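Local coordinates for protein computational Design of Enzyme (Synthetic construct, PDB 3TP4) that is a computationally designed enzyme on a TIM-barrel, glycosyl hydrolase-like framework, probably intended to carry an activated serine in a catalytic triad, at residues D156-D161 / I166-R171; D96-A101 / A152-A157; D254-G259 / A297-K302. All blocks are in the same frame, centred on the assembly; numbering follows the deposited sequence.

Contact 1: residues D156-D161 / I166-R171; sequences DASRRD and IPIVFR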
ATOM      1  N   ASP A 156       1.948   1.162 -16.810  1.00 34.12           N
ATOM      2  CA  ASP A 156       2.672   1.354 -18.070  1.00 34.57           C
ATOM      3  C   ASP A 156       2.335   2.682 -18.767  1.00 31.99           C
ATOM      4  O   ASP A 156       3.168   3.244 -19.486  1.00 34.06           O
ATOM      5  CB  ASP A 156       2.441   0.176 -19.024  1.00 40.76           C
ATOM      6  CG  ASP A 156       3.187   0.340 -20.349  1.00 51.27           C
ATOM      7  OD1 ASP A 156       4.436   0.299 -20.340  1.00 52.81           O
ATOM      8  OD2 ASP A 156       2.524   0.507 -21.398  1.00 53.68           O
ATOM      9  N   ALA A 157       1.120   3.178 -18.552  1.00 35.74           N
ATOM     10  CA  ALA A 157       0.688   4.449 -19.146  1.00 41.67           C
ATOM     11  C   ALA A 157       1.212   5.685 -18.396  1.00 45.74           C
ATOM     12  O   ALA A 157       1.255   6.792 -18.941  1.00 42.17           O
ATOM     13  CB  ALA A 157      -0.838   4.490 -19.246  1.00 34.29           C
ATOM     14  N   SER A 158       1.608   5.504 -17.143  1.00 39.41           N
ATOM     15  CA  SER A 158       2.124   6.626 -16.356  1.00 35.64           C
ATOM     16  C   SER A 158       3.562   6.932 -16.738  1.00 32.64           C
ATOM     17  O   SER A 158       4.505   6.546 -16.044  1.00 34.41           O
ATOM     18  CB  SER A 158       2.002   6.337 -14.858  1.00 32.65           C
ATOM     19  OG  SER A 158       0.638   6.151 -14.517  1.00 27.06           O
ATOM     20  N   ARG A 159       3.712   7.627 -17.862  1.00 35.68           N
ATOM     21  CA  ARG A 159       5.012   7.950 -18.432  1.00 38.15           C
ATOM     22  C   ARG A 159       5.088   9.438 -18.733  1.00 40.46           C
ATOM     23  O   ARG A 159       4.110  10.039 -19.169  1.00 39.21           O
ATOM     24  CB  ARG A 159       5.220   7.192 -19.742  1.00 39.56           C
ATOM     25  CG  ARG A 159       5.329   5.677 -19.591  1.00 42.46           C
ATOM     26  CD  ARG A 159       5.570   5.011 -20.946  1.00 46.14           C
ATOM     27  NE  ARG A 159       5.745   3.564 -20.829  1.00 43.65           N
ATOM     28  CZ  ARG A 159       6.923   2.945 -20.812  1.00 42.30           C
ATOM     29  NH1 ARG A 159       8.050   3.640 -20.909  1.00 41.65           N
ATOM     30  NH2 ARG A 159       6.974   1.624 -20.706  1.00 47.27           N
ATOM     31  N   ARG A 160       6.254  10.025 -18.499  1.00 36.15           N
ATOM     32  CA  ARG A 160       6.497  11.397 -18.903  1.00 40.02           C
ATOM     33  C   ARG A 160       6.544  11.497 -20.427  1.00 42.62           C
ATOM     34  O   ARG A 160       6.596  10.480 -21.124  1.00 41.06           O
ATOM     35  CB  ARG A 160       7.792  11.904 -18.283  1.00 40.14           C
ATOM     36  CG  ARG A 160       7.785  11.799 -16.768  1.00 48.83           C
ATOM     37  CD  ARG A 160       8.749  12.777 -16.136  1.00 57.72           C
ATOM     38  NE  ARG A 160      10.076  12.211 -15.940  1.00 62.93           N
ATOM     39  CZ  ARG A 160      10.711  12.207 -14.774  1.00 62.31           C
ATOM     40  NH1 ARG A 160      10.133  12.739 -13.705  1.00 59.46           N
ATOM     41  NH2 ARG A 160      11.922  11.672 -14.679  1.00 60.59           N
ATOM     42  N   ASP A 161       6.520  12.725 -20.937  1.00 45.97           N
ATOM     43  CA  ASP A 161       6.492  12.958 -22.378  1.00 49.75           C
ATOM     44  C   ASP A 161       7.691  12.317 -23.055  1.00 49.53           C
ATOM     45  O   ASP A 161       7.595  11.816 -24.174  1.00 52.14           O
ATOM     46  CB  ASP A 161       6.467  14.458 -22.682  1.00 52.28           C
ATOM     47  CG  ASP A 161       5.196  15.131 -22.200  1.00 57.45           C
ATOM     48  OD1 ASP A 161       4.170  14.435 -22.046  1.00 56.79           O
ATOM     49  OD2 ASP A 161       5.222  16.361 -21.985  1.00 61.42           O
ATOM     50  N   ILE A 166       6.906   7.052 -14.633  1.00 29.51           N
ATOM     51  CA  ILE A 166       6.812   7.793 -13.379  1.00 31.94           C
ATOM     52  C   ILE A 166       6.655   6.812 -12.211  1.00 29.66           C
ATOM     53  O   ILE A 166       5.746   5.982 -12.214  1.00 30.66           O
ATOM     54  CB  ILE A 166       5.589   8.715 -13.416  1.00 27.57           C
ATOM     55  CG1 ILE A 166       5.678   9.671 -14.612  1.00 31.59           C
ATOM     56  CG2 ILE A 166       5.443   9.485 -12.108  1.00 22.52           C
ATOM     57  CD1 ILE A 166       4.410  10.444 -14.839  1.00 31.05           C
ATOM     58  N   PRO A 167       7.547   6.889 -11.215  1.00 30.20           N
ATOM     59  CA  PRO A 167       7.409   5.965 -10.081  1.00 30.60           C
ATOM     60  C   PRO A 167       6.113   6.200  -9.317  1.00 28.73           C
ATOM     61  O   PRO A 167       5.642   7.334  -9.215  1.00 32.84           O
ATOM     62  CB  PRO A 167       8.633   6.284  -9.211  1.00 25.40           C
ATOM     63  CG  PRO A 167       9.624   6.897 -10.177  1.00 32.30           C
ATOM     64  CD  PRO A 167       8.779   7.693 -11.131  1.00 30.71           C
ATOM     65  N   ILE A 168       5.535   5.120  -8.805  1.00 30.63           N
ATOM     66  CA  ILE A 168       4.269   5.168  -8.092  1.00 25.49           C
ATOM     67  C   ILE A 168       4.377   4.334  -6.817  1.00 27.78           C
ATOM     68  O   ILE A 168       4.854   3.197  -6.848  1.00 27.84           O
ATOM     69  CB  ILE A 168       3.117   4.608  -8.965  1.00 27.77           C
ATOM     70  CG1 ILE A 168       2.807   5.562 -10.119  1.00 31.30           C
ATOM     71  CG2 ILE A 168       1.852   4.408  -8.140  1.00 24.85           C
ATOM     72  CD1 ILE A 168       1.851   4.974 -11.134  1.00 36.86           C
ATOM     73  N   VAL A 169       3.968   4.908  -5.696  1.00 24.43           N
ATOM     74  CA  VAL A 169       3.893   4.151  -4.453  1.00 25.09           C
ATOM     75  C   VAL A 169       2.533   3.477  -4.436  1.00 28.80           C
ATOM     76  O   VAL A 169       1.502   4.136  -4.243  1.00 23.89           O
ATOM     77  CB  VAL A 169       4.044   5.071  -3.230  1.00 24.01           C
ATOM     78  CG1 VAL A 169       3.986   4.255  -1.942  1.00 21.65           C
ATOM     79  CG2 VAL A 169       5.346   5.850  -3.327  1.00 23.27           C
ATOM     80  N   PHE A 170       2.531   2.176  -4.702  1.00 26.23           N
ATOM     81  CA  PHE A 170       1.296   1.416  -4.857  1.00 28.27           C
ATOM     82  C   PHE A 170       0.976   0.690  -3.565  1.00 24.75           C
ATOM     83  O   PHE A 170       1.813  -0.043  -3.049  1.00 25.61           O
ATOM     84  CB  PHE A 170       1.442   0.383  -5.986  1.00 23.01           C
ATOM     85  CG  PHE A 170       0.244  -0.488  -6.153  1.00 25.44           C
ATOM     86  CD1 PHE A 170      -1.004   0.070  -6.409  1.00 27.73           C
ATOM     87  CD2 PHE A 170       0.355  -1.869  -6.062  1.00 24.73           C
ATOM     88  CE1 PHE A 170      -2.116  -0.731  -6.571  1.00 27.83           C
ATOM     89  CE2 PHE A 170      -0.755  -2.677  -6.224  1.00 27.08           C
ATOM     90  CZ  PHE A 170      -1.989  -2.112  -6.477  1.00 26.05           C
ATOM     91  N   ARG A 171      -0.230   0.902  -3.050  1.00 20.04           N
ATOM     92  CA  ARG A 171      -0.649   0.321  -1.786  1.00 22.07           C
ATOM     93  C   ARG A 171      -1.819  -0.625  -2.006  1.00 24.60           C
ATOM     94  O   ARG A 171      -2.981  -0.201  -2.005  1.00 26.29           O
ATOM     95  CB  ARG A 171      -1.068   1.415  -0.804  1.00 25.36           C
ATOM     96  CG  ARG A 171      -1.520   0.863   0.536  1.00 29.89           C
ATOM     97  CD  ARG A 171      -1.950   1.973   1.488  1.00 25.29           C
ATOM     98  NE  ARG A 171      -2.243   1.427   2.811  1.00 21.48           N
ATOM     99  CZ  ARG A 171      -2.670   2.147   3.843  1.00 23.45           C
ATOM    100  NH1 ARG A 171      -2.848   3.465   3.718  1.00 21.75           N
ATOM    101  NH2 ARG A 171      -2.914   1.542   4.996  1.00 21.38           N
TER

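Contact 2: residues D96-A101 / A152-A157; sequences DYIRKA and AELADA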
ATOM      1  N   ASP A  96      -3.122  10.578 -17.035  1.00 35.94           N
ATOM      2  CA  ASP A  96      -2.929  11.990 -17.353  1.00 39.56           C
ATOM      3  C   ASP A  96      -2.746  12.826 -16.079  1.00 35.18           C
ATOM      4  O   ASP A  96      -1.866  13.685 -16.002  1.00 37.13           O
ATOM      5  CB  ASP A  96      -4.117  12.519 -18.159  1.00 35.87           C
ATOM      6  CG  ASP A  96      -3.982  13.995 -18.500  1.00 40.17           C
ATOM      7  OD1 ASP A  96      -2.970  14.370 -19.128  1.00 37.47           O
ATOM      8  OD2 ASP A  96      -4.879  14.781 -18.121  1.00 40.67           O
ATOM      9  N   TYR A  97      -3.584  12.565 -15.086  1.00 36.65           N
ATOM     10  CA  TYR A  97      -3.506  13.278 -13.816  1.00 33.21           C
ATOM     11  C   TYR A  97      -2.222  12.947 -13.053  1.00 36.01           C
ATOM     12  O   TYR A  97      -1.686  13.799 -12.341  1.00 31.46           O
ATOM     13  CB  TYR A  97      -4.731  12.966 -12.965  1.00 29.65           C
ATOM     14  CG  TYR A  97      -5.948  13.801 -13.304  1.00 39.02           C
ATOM     15  CD1 TYR A  97      -6.252  14.132 -14.624  1.00 40.15           C
ATOM     16  CD2 TYR A  97      -6.801  14.250 -12.304  1.00 40.09           C
ATOM     17  CE1 TYR A  97      -7.371  14.890 -14.930  1.00 38.88           C
ATOM     18  CE2 TYR A  97      -7.911  15.007 -12.596  1.00 43.02           C
ATOM     19  CZ  TYR A  97      -8.195  15.325 -13.910  1.00 40.81           C
ATOM     20  OH  TYR A  97      -9.309  16.081 -14.185  1.00 38.00           O
ATOM     21  N   ILE A  98      -1.734  11.717 -13.202  1.00 31.93           N
ATOM     22  CA  ILE A  98      -0.466  11.310 -12.591  1.00 32.45           C
ATOM     23  C   ILE A  98       0.682  12.038 -13.271  1.00 35.44           C
ATOM     24  O   ILE A  98       1.627  12.490 -12.618  1.00 36.00           O
ATOM     25  CB  ILE A  98      -0.239   9.772 -12.689  1.00 33.06           C
ATOM     26  CG1 ILE A  98      -1.054   9.038 -11.622  1.00 31.96           C
ATOM     27  CG2 ILE A  98       1.244   9.422 -12.543  1.00 25.76           C
ATOM     28  CD1 ILE A  98      -1.094   7.519 -11.804  1.00 34.66           C
ATOM     29  N   ARG A  99       0.599  12.155 -14.596  1.00 35.21           N
ATOM     30  CA  ARG A  99       1.610  12.887 -15.362  1.00 27.16           C
ATOM     31  C   ARG A  99       1.651  14.363 -14.946  1.00 29.24           C
ATOM     32  O   ARG A  99       2.725  14.953 -14.776  1.00 34.79           O
ATOM     33  CB  ARG A  99       1.325  12.767 -16.869  1.00 34.96           C
ATOM     34  CG  ARG A  99       1.823  11.466 -17.495  1.00 39.83           C
ATOM     35  CD  ARG A  99       1.152  11.153 -18.843  1.00 48.96           C
ATOM     36  NE  ARG A  99       0.997  12.340 -19.682  1.00 51.53           N
ATOM     37  CZ  ARG A  99       1.994  12.939 -20.325  1.00 53.01           C
ATOM     38  NH1 ARG A  99       3.231  12.457 -20.238  1.00 45.47           N
ATOM     39  NH2 ARG A  99       1.756  14.021 -21.061  1.00 56.47           N
ATOM     40  N   LYS A 100       0.469  14.950 -14.793  1.00 31.22           N
ATOM     41  CA  LYS A 100       0.344  16.345 -14.388  1.00 38.17           C
ATOM     42  C   LYS A 100       0.951  16.570 -13.007  1.00 33.60           C
ATOM     43  O   LYS A 100       1.586  17.601 -12.755  1.00 31.20           O
ATOM     44  CB  LYS A 100      -1.126  16.766 -14.404  1.00 31.69           C
ATOM     45  CG  LYS A 100      -1.642  17.098 -15.813  1.00 32.45           C
ATOM     46  CD  LYS A 100      -3.157  17.191 -15.869  1.00 27.50           C
ATOM     47  CE  LYS A 100      -3.626  17.733 -17.252  1.00 38.19           C
ATOM     48  NZ  LYS A 100      -5.049  17.372 -17.534  1.00 36.63           N
ATOM     49  N   ALA A 101       0.765  15.593 -12.120  1.00 27.88           N
ATOM     50  CA  ALA A 101       1.270  15.713 -10.762  1.00 28.71           C
ATOM     51  C   ALA A 101       2.781  15.624 -10.796  1.00 31.10           C
ATOM     52  O   ALA A 101       3.479  16.369 -10.108  1.00 31.96           O
ATOM     53  CB  ALA A 101       0.687  14.612  -9.878  1.00 30.16           C
ATOM     54  N   ALA A 152      -1.741  -2.871 -14.011  1.00 29.52           N
ATOM     55  CA  ALA A 152      -0.513  -2.959 -14.790  1.00 33.40           C
ATOM     56  C   ALA A 152      -0.590  -2.006 -15.995  1.00 36.08           C
ATOM     57  O   ALA A 152       0.404  -1.383 -16.384  1.00 32.43           O
ATOM     58  CB  ALA A 152      -0.265  -4.397 -15.244  1.00 32.59           C
ATOM     59  N   GLU A 153      -1.779  -1.893 -16.575  1.00 33.99           N
ATOM     60  CA  GLU A 153      -2.009  -0.970 -17.691  1.00 37.12           C
ATOM     61  C   GLU A 153      -1.761   0.470 -17.254  1.00 34.13           C
ATOM     62  O   GLU A 153      -1.131   1.254 -17.961  1.00 35.39           O
ATOM     63  CB  GLU A 153      -3.452  -1.107 -18.187  1.00 42.50           C
ATOM     64  CG  GLU A 153      -3.699  -2.309 -19.082  1.00 62.99           C
ATOM     65  CD  GLU A 153      -3.184  -2.092 -20.492  1.00 78.08           C
ATOM     66  OE1 GLU A 153      -2.641  -0.999 -20.763  1.00 78.59           O
ATOM     67  OE2 GLU A 153      -3.323  -3.012 -21.329  1.00 86.89           O
ATOM     68  N   LEU A 154      -2.273   0.813 -16.078  1.00 30.39           N
ATOM     69  CA  LEU A 154      -2.093   2.162 -15.541  1.00 34.19           C
ATOM     70  C   LEU A 154      -0.616   2.434 -15.319  1.00 35.87           C
ATOM     71  O   LEU A 154      -0.097   3.490 -15.694  1.00 33.09           O
ATOM     72  CB  LEU A 154      -2.846   2.317 -14.220  1.00 34.86           C
ATOM     73  CG  LEU A 154      -2.527   3.618 -13.467  1.00 35.67           C
ATOM     74  CD1 LEU A 154      -3.091   4.819 -14.213  1.00 28.95           C
ATOM     75  CD2 LEU A 154      -3.054   3.566 -12.040  1.00 39.54           C
ATOM     76  N   ALA A 155       0.058   1.473 -14.698  1.00 32.43           N
ATOM     77  CA  ALA A 155       1.484   1.590 -14.455  1.00 30.48           C
ATOM     78  C   ALA A 155       2.216   1.927 -15.752  1.00 34.64           C
ATOM     79  O   ALA A 155       3.009   2.867 -15.798  1.00 33.19           O
ATOM     80  CB  ALA A 155       2.029   0.295 -13.845  1.00 27.29           C
ATOM     81  N   ASP A 156       1.948   1.162 -16.810  1.00 34.12           N
ATOM     82  CA  ASP A 156       2.672   1.354 -18.070  1.00 34.57           C
ATOM     83  C   ASP A 156       2.335   2.682 -18.767  1.00 31.99           C
ATOM     84  O   ASP A 156       3.168   3.244 -19.486  1.00 34.06           O
ATOM     85  CB  ASP A 156       2.441   0.176 -19.024  1.00 40.76           C
ATOM     86  CG  ASP A 156       3.187   0.340 -20.349  1.00 51.27           C
ATOM     87  OD1 ASP A 156       4.436   0.299 -20.340  1.00 52.81           O
ATOM     88  OD2 ASP A 156       2.524   0.507 -21.398  1.00 53.68           O
ATOM     89  N   ALA A 157       1.120   3.178 -18.552  1.00 35.74           N
ATOM     90  CA  ALA A 157       0.688   4.449 -19.146  1.00 41.67           C
ATOM     91  C   ALA A 157       1.212   5.685 -18.396  1.00 45.74           C
ATOM     92  O   ALA A 157       1.255   6.792 -18.941  1.00 42.17           O
ATOM     93  CB  ALA A 157      -0.838   4.490 -19.246  1.00 34.29           C
TER

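Contact 3: residues D254-G259 / A297-K302; sequences DAFLAG and AQWFTK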
ATOM      1  N   ASP A 254      -4.444  15.110  24.502  1.00 38.59           N
ATOM      2  CA  ASP A 254      -3.081  14.731  24.863  1.00 36.94           C
ATOM      3  C   ASP A 254      -2.912  13.223  24.760  1.00 36.85           C
ATOM      4  O   ASP A 254      -1.863  12.732  24.337  1.00 35.54           O
ATOM      5  CB  ASP A 254      -2.727  15.192  26.278  1.00 45.39           C
ATOM      6  CG  ASP A 254      -2.514  16.693  26.369  1.00 55.00           C
ATOM      7  OD1 ASP A 254      -2.495  17.366  25.313  1.00 54.67           O
ATOM      8  OD2 ASP A 254      -2.348  17.196  27.499  1.00 56.07           O
ATOM      9  N   ALA A 255      -3.950  12.494  25.161  1.00 35.44           N
ATOM     10  CA  ALA A 255      -3.926  11.036  25.120  1.00 38.48           C
ATOM     11  C   ALA A 255      -3.819  10.526  23.685  1.00 35.80           C
ATOM     12  O   ALA A 255      -3.035   9.620  23.389  1.00 34.99           O
ATOM     13  CB  ALA A 255      -5.173  10.462  25.797  1.00 40.58           C
ATOM     14  N   PHE A 256      -4.612  11.096  22.788  1.00 37.16           N
ATOM     15  CA  PHE A 256      -4.510  10.692  21.397  1.00 34.22           C
ATOM     16  C   PHE A 256      -3.102  10.957  20.857  1.00 31.01           C
ATOM     17  O   PHE A 256      -2.500  10.107  20.201  1.00 28.62           O
ATOM     18  CB  PHE A 256      -5.532  11.407  20.529  1.00 32.35           C
ATOM     19  CG  PHE A 256      -5.151  11.427  19.083  1.00 35.33           C
ATOM     20  CD1 PHE A 256      -5.145  10.254  18.346  1.00 35.80           C
ATOM     21  CD2 PHE A 256      -4.736  12.599  18.478  1.00 38.90           C
ATOM     22  CE1 PHE A 256      -4.761  10.258  17.022  1.00 41.31           C
ATOM     23  CE2 PHE A 256      -4.358  12.608  17.152  1.00 41.01           C
ATOM     24  CZ  PHE A 256      -4.366  11.442  16.426  1.00 32.12           C
ATOM     25  N   LEU A 257      -2.585  12.144  21.131  1.00 32.61           N
ATOM     26  CA  LEU A 257      -1.268  12.517  20.642  1.00 33.27           C
ATOM     27  C   LEU A 257      -0.198  11.562  21.144  1.00 33.41           C
ATOM     28  O   LEU A 257       0.674  11.148  20.379  1.00 32.13           O
ATOM     29  CB  LEU A 257      -0.938  13.964  21.026  1.00 29.30           C
ATOM     30  CG  LEU A 257      -1.766  14.995  20.259  1.00 30.00           C
ATOM     31  CD1 LEU A 257      -1.527  16.411  20.796  1.00 35.42           C
ATOM     32  CD2 LEU A 257      -1.458  14.904  18.779  1.00 28.24           C
ATOM     33  N   ALA A 258      -0.268  11.207  22.427  1.00 30.48           N
ATOM     34  CA  ALA A 258       0.685  10.258  22.993  1.00 32.70           C
ATOM     35  C   ALA A 258       0.620   8.918  22.275  1.00 28.35           C
ATOM     36  O   ALA A 258       1.656   8.319  21.981  1.00 28.98           O
ATOM     37  CB  ALA A 258       0.455  10.070  24.508  1.00 39.29           C
ATOM     38  N   GLY A 259      -0.592   8.442  22.005  1.00 28.37           N
ATOM     39  CA  GLY A 259      -0.770   7.184  21.295  1.00 31.22           C
ATOM     40  C   GLY A 259      -0.239   7.246  19.867  1.00 27.40           C
ATOM     41  O   GLY A 259       0.360   6.295  19.362  1.00 28.83           O
ATOM     42  N   ALA A 297      -9.581  22.359  17.969  1.00 44.09           N
ATOM     43  CA  ALA A 297      -8.729  23.549  17.911  1.00 37.02           C
ATOM     44  C   ALA A 297      -7.253  23.238  17.663  1.00 32.17           C
ATOM     45  O   ALA A 297      -6.665  22.396  18.345  1.00 29.55           O
ATOM     46  CB  ALA A 297      -8.892  24.406  19.186  1.00 37.28           C
ATOM     47  N   GLN A 298      -6.677  23.931  16.682  1.00 31.29           N
ATOM     48  CA  GLN A 298      -5.262  23.805  16.331  1.00 32.12           C
ATOM     49  C   GLN A 298      -4.818  22.359  16.129  1.00 29.60           C
ATOM     50  O   GLN A 298      -3.699  21.990  16.484  1.00 29.75           O
ATOM     51  CB  GLN A 298      -4.396  24.483  17.396  1.00 28.47           C
ATOM     52  CG  GLN A 298      -4.739  25.957  17.583  1.00 38.89           C
ATOM     53  CD  GLN A 298      -3.744  26.672  18.466  1.00 53.77           C
ATOM     54  OE1 GLN A 298      -3.659  26.414  19.669  1.00 55.85           O
ATOM     55  NE2 GLN A 298      -2.967  27.571  17.868  1.00 55.79           N
ATOM     56  N   TRP A 299      -5.696  21.551  15.549  1.00 30.99           N
ATOM     57  CA  TRP A 299      -5.446  20.120  15.439  1.00 25.93           C
ATOM     58  C   TRP A 299      -4.213  19.833  14.573  1.00 23.71           C
ATOM     59  O   TRP A 299      -3.358  19.051  14.957  1.00 25.98           O
ATOM     60  CB  TRP A 299      -6.675  19.418  14.875  1.00 24.03           C
ATOM     61  CG  TRP A 299      -6.554  17.928  14.886  1.00 27.38           C
ATOM     62  CD1 TRP A 299      -6.924  17.080  15.897  1.00 30.96           C
ATOM     63  CD2 TRP A 299      -6.015  17.110  13.848  1.00 25.39           C
ATOM     64  NE1 TRP A 299      -6.654  15.777  15.540  1.00 33.45           N
ATOM     65  CE2 TRP A 299      -6.102  15.768  14.284  1.00 30.63           C
ATOM     66  CE3 TRP A 299      -5.482  17.377  12.579  1.00 25.53           C
ATOM     67  CZ2 TRP A 299      -5.663  14.698  13.506  1.00 32.35           C
ATOM     68  CZ3 TRP A 299      -5.040  16.300  11.801  1.00 27.97           C
ATOM     69  CH2 TRP A 299      -5.139  14.984  12.271  1.00 30.72           C
ATOM     70  N   PHE A 300      -4.107  20.494  13.419  1.00 26.38           N
ATOM     71  CA  PHE A 300      -2.972  20.256  12.526  1.00 26.67           C
ATOM     72  C   PHE A 300      -1.620  20.614  13.151  1.00 25.42           C
ATOM     73  O   PHE A 300      -0.691  19.812  13.137  1.00 23.77           O
ATOM     74  CB  PHE A 300      -3.156  20.976  11.190  1.00 25.53           C
ATOM     75  CG  PHE A 300      -4.307  20.452  10.369  1.00 26.86           C
ATOM     76  CD1 PHE A 300      -4.190  19.249   9.671  1.00 27.56           C
ATOM     77  CD2 PHE A 300      -5.495  21.158  10.291  1.00 26.71           C
ATOM     78  CE1 PHE A 300      -5.241  18.762   8.906  1.00 28.69           C
ATOM     79  CE2 PHE A 300      -6.555  20.687   9.522  1.00 29.08           C
ATOM     80  CZ  PHE A 300      -6.437  19.480   8.835  1.00 24.31           C
ATOM     81  N   THR A 301      -1.497  21.820  13.692  1.00 25.99           N
ATOM     82  CA  THR A 301      -0.229  22.206  14.313  1.00 28.75           C
ATOM     83  C   THR A 301       0.067  21.422  15.591  1.00 27.03           C
ATOM     84  O   THR A 301       1.219  21.195  15.918  1.00 28.47           O
ATOM     85  CB  THR A 301      -0.156  23.715  14.604  1.00 26.60           C
ATOM     86  OG1 THR A 301      -1.258  24.092  15.434  1.00 25.80           O
ATOM     87  CG2 THR A 301      -0.183  24.517  13.291  1.00 28.60           C
ATOM     88  N   LYS A 302      -0.968  21.016  16.317  1.00 26.65           N
ATOM     89  CA  LYS A 302      -0.753  20.163  17.485  1.00 24.13           C
ATOM     90  C   LYS A 302      -0.214  18.783  17.090  1.00 24.09           C
ATOM     91  O   LYS A 302       0.717  18.255  17.725  1.00 24.00           O
ATOM     92  CB  LYS A 302      -2.043  20.020  18.293  1.00 33.02           C
ATOM     93  CG  LYS A 302      -2.427  21.273  19.044  1.00 36.98           C
ATOM     94  CD  LYS A 302      -3.806  21.139  19.673  1.00 45.38           C
ATOM     95  CE  LYS A 302      -3.865  19.951  20.619  1.00 54.97           C
ATOM     96  NZ  LYS A 302      -5.080  19.997  21.482  1.00 64.41           N
TER

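Contact 1: residues D156-D161 / I166-R171
In the turn that returns the chain from helix 141-157 to strand 168-174, within a beta-alpha-beta unit of the TIM barrel, Ser-158 and Ile-166 meet backbone to backbone. Ile-166 N donates to Ser-158 O at 2.8 Å, a nearly linear bond (178°). Ser-158, the first residue past the helix, is the centre of an inverse gamma turn. A chi1 of -58° sets CG1 of Ile-166 beside the backbone N, on the side where Ser-158 O and Arg-160 CG lie. Ile-166 CG1 touches Arg-160 CG at 3.7 Å and also lies 3.6 Å from Ser-158 O. An alanine here would remove CG1 and CD1, which would probably leave Arg-160 CG without its apolar neighbour and open a gap beside Ser-158 O. Deeper in, Ile-168 CD1 reaches Ser-158 OG at 3.8 Å, while that hydroxyl is hydrogen-bonded to Leu-154 O. Helix 87-104 covers Ile-166 through Arg-99 and Asp-102, and Pro-167 rests on helix 15-27. Ile-168 and Val-169 then pair with the chain at strands 213-217 and 107-113, respectively.

Contact 2: residues D96-A101 / A152-A157
Ile-98 and Leu-154 supply the apolar part of this meeting between two helices. The two side chains approach at a slant and touch through their terminal methyls, Ile-98 CD1 lying 4.1 Å from Leu-154 CD1. Leu-154 gets there by extension: its CG stands opposite the backbone N (chi1 170°), which carries the branch across toward the other helix, although its CB does not start out in that direction. Ile-98 CD1 also packs against Ser-158 OG, so the one methyl touches both Leu-154 and the first residue past the helix.

This is the side-by-side packing of neighbouring outer helices in a TIM barrel: helix 87-104 follows strand 66-70, and helix 141-157 follows strand 107-113. Toward the start of helix 87-104, Leu-154 rests on Phe-94 and Ala-157 on Ala-95, while Ile-98 reaches inward to Trp-69 of strand 66-70.

The polar part lies mainly past the helix end. Arg-99 CD passes 4.4 Å from Ala-157 O, a loose approach with no hydrogen bond. A bend at chi3 (41°) helps bring the guanidinium to the turn after helix 141-157, where it is held at two nitrogens: NH2 forms a salt bridge with Asp-161 OD1, and NH1 probably donates to Arg-159 O. Two such bonds should limit rotation of the group and tie helix 87-104 to that turn.

A separate ion pair lies within 96-101, one helical turn apart. Lys-100 NZ meets Asp-96 OD2 at 2.7 Å on the syn side, 17° out of the carboxylate plane.

Contact 3: residues D254-G259 / A297-K302
Phe-256 and Trp-299 are brought together by similar first torsions: each ring carbon CG lies roughly opposite its backbone N, with chi1 159° in the phenylalanine and -173° in the tryptophan. From its own helix each ring is thus thrown out toward the other. They meet at a slant, with Phe-256 CE2 4.2 Å from Trp-299 NE1 and 4.4 Å from Trp-299 CZ2, near the side of the indole where NE1 and CZ2 lie; the CE2-CZ2 approach is the apolar one. The indole N-H is spent on Asp-249 OD2, a bond that should fix the rotation of the ring and leave the phenylalanine to pack beside an already satisfied nitrogen.

A second pair lies one residue farther along the first helix. Leu-257 spreads its two methyls over Lys-302: CD2 comes 4.1 Å from Lys-302 O, while CD1 lies 4.2 Å from Lys-302 CE, so Lys-302 meets the leucine with its backbone oxygen and with CE, the last carbon before the ammonium. That chain bends at chi3 (58°), and its ammonium donates to Gly-252 O, just ahead of the first helix. Asp-254 OD1 is 5.3 Å from Lys-302 NZ, too far for a salt bridge, though the opposite charge would probably favour the ammonium's position.

Within the second segment, Trp-299 CE3 lies 3.7 Å above the ring plane of Phe-300, offset toward the rim. Both helices belong to the outer layer of the TIM barrel and pack on the strands that precede them: Phe-256 leans on strand 242-249, Trp-299 on strand 282-285, and Thr-301 and Phe-300 turn to helix 340-348.

Overall arrangement
Contacts 1 and 2 form one region: their centres are 5 Å apart, they share Asp-156 and Ala-157, and both use helix 141-157. Contact 1 is the more buried, closing the connection between helix 141-157 and strand 168-174 with a backbone hydrogen bond and isoleucines around it. Contact 2, partly buried, links that helix to its neighbour 87-104 by methyls inside and charge outside. Contact 3 stands apart, its centre about 35 Å from that of contact 1 and 25 Å from the chain's centre. It too is a partly buried meeting of helices, but it relies on aromatic and aliphatic packing without a hydrogen bond between its segments, with its polar groups turned to partners outside the two segments.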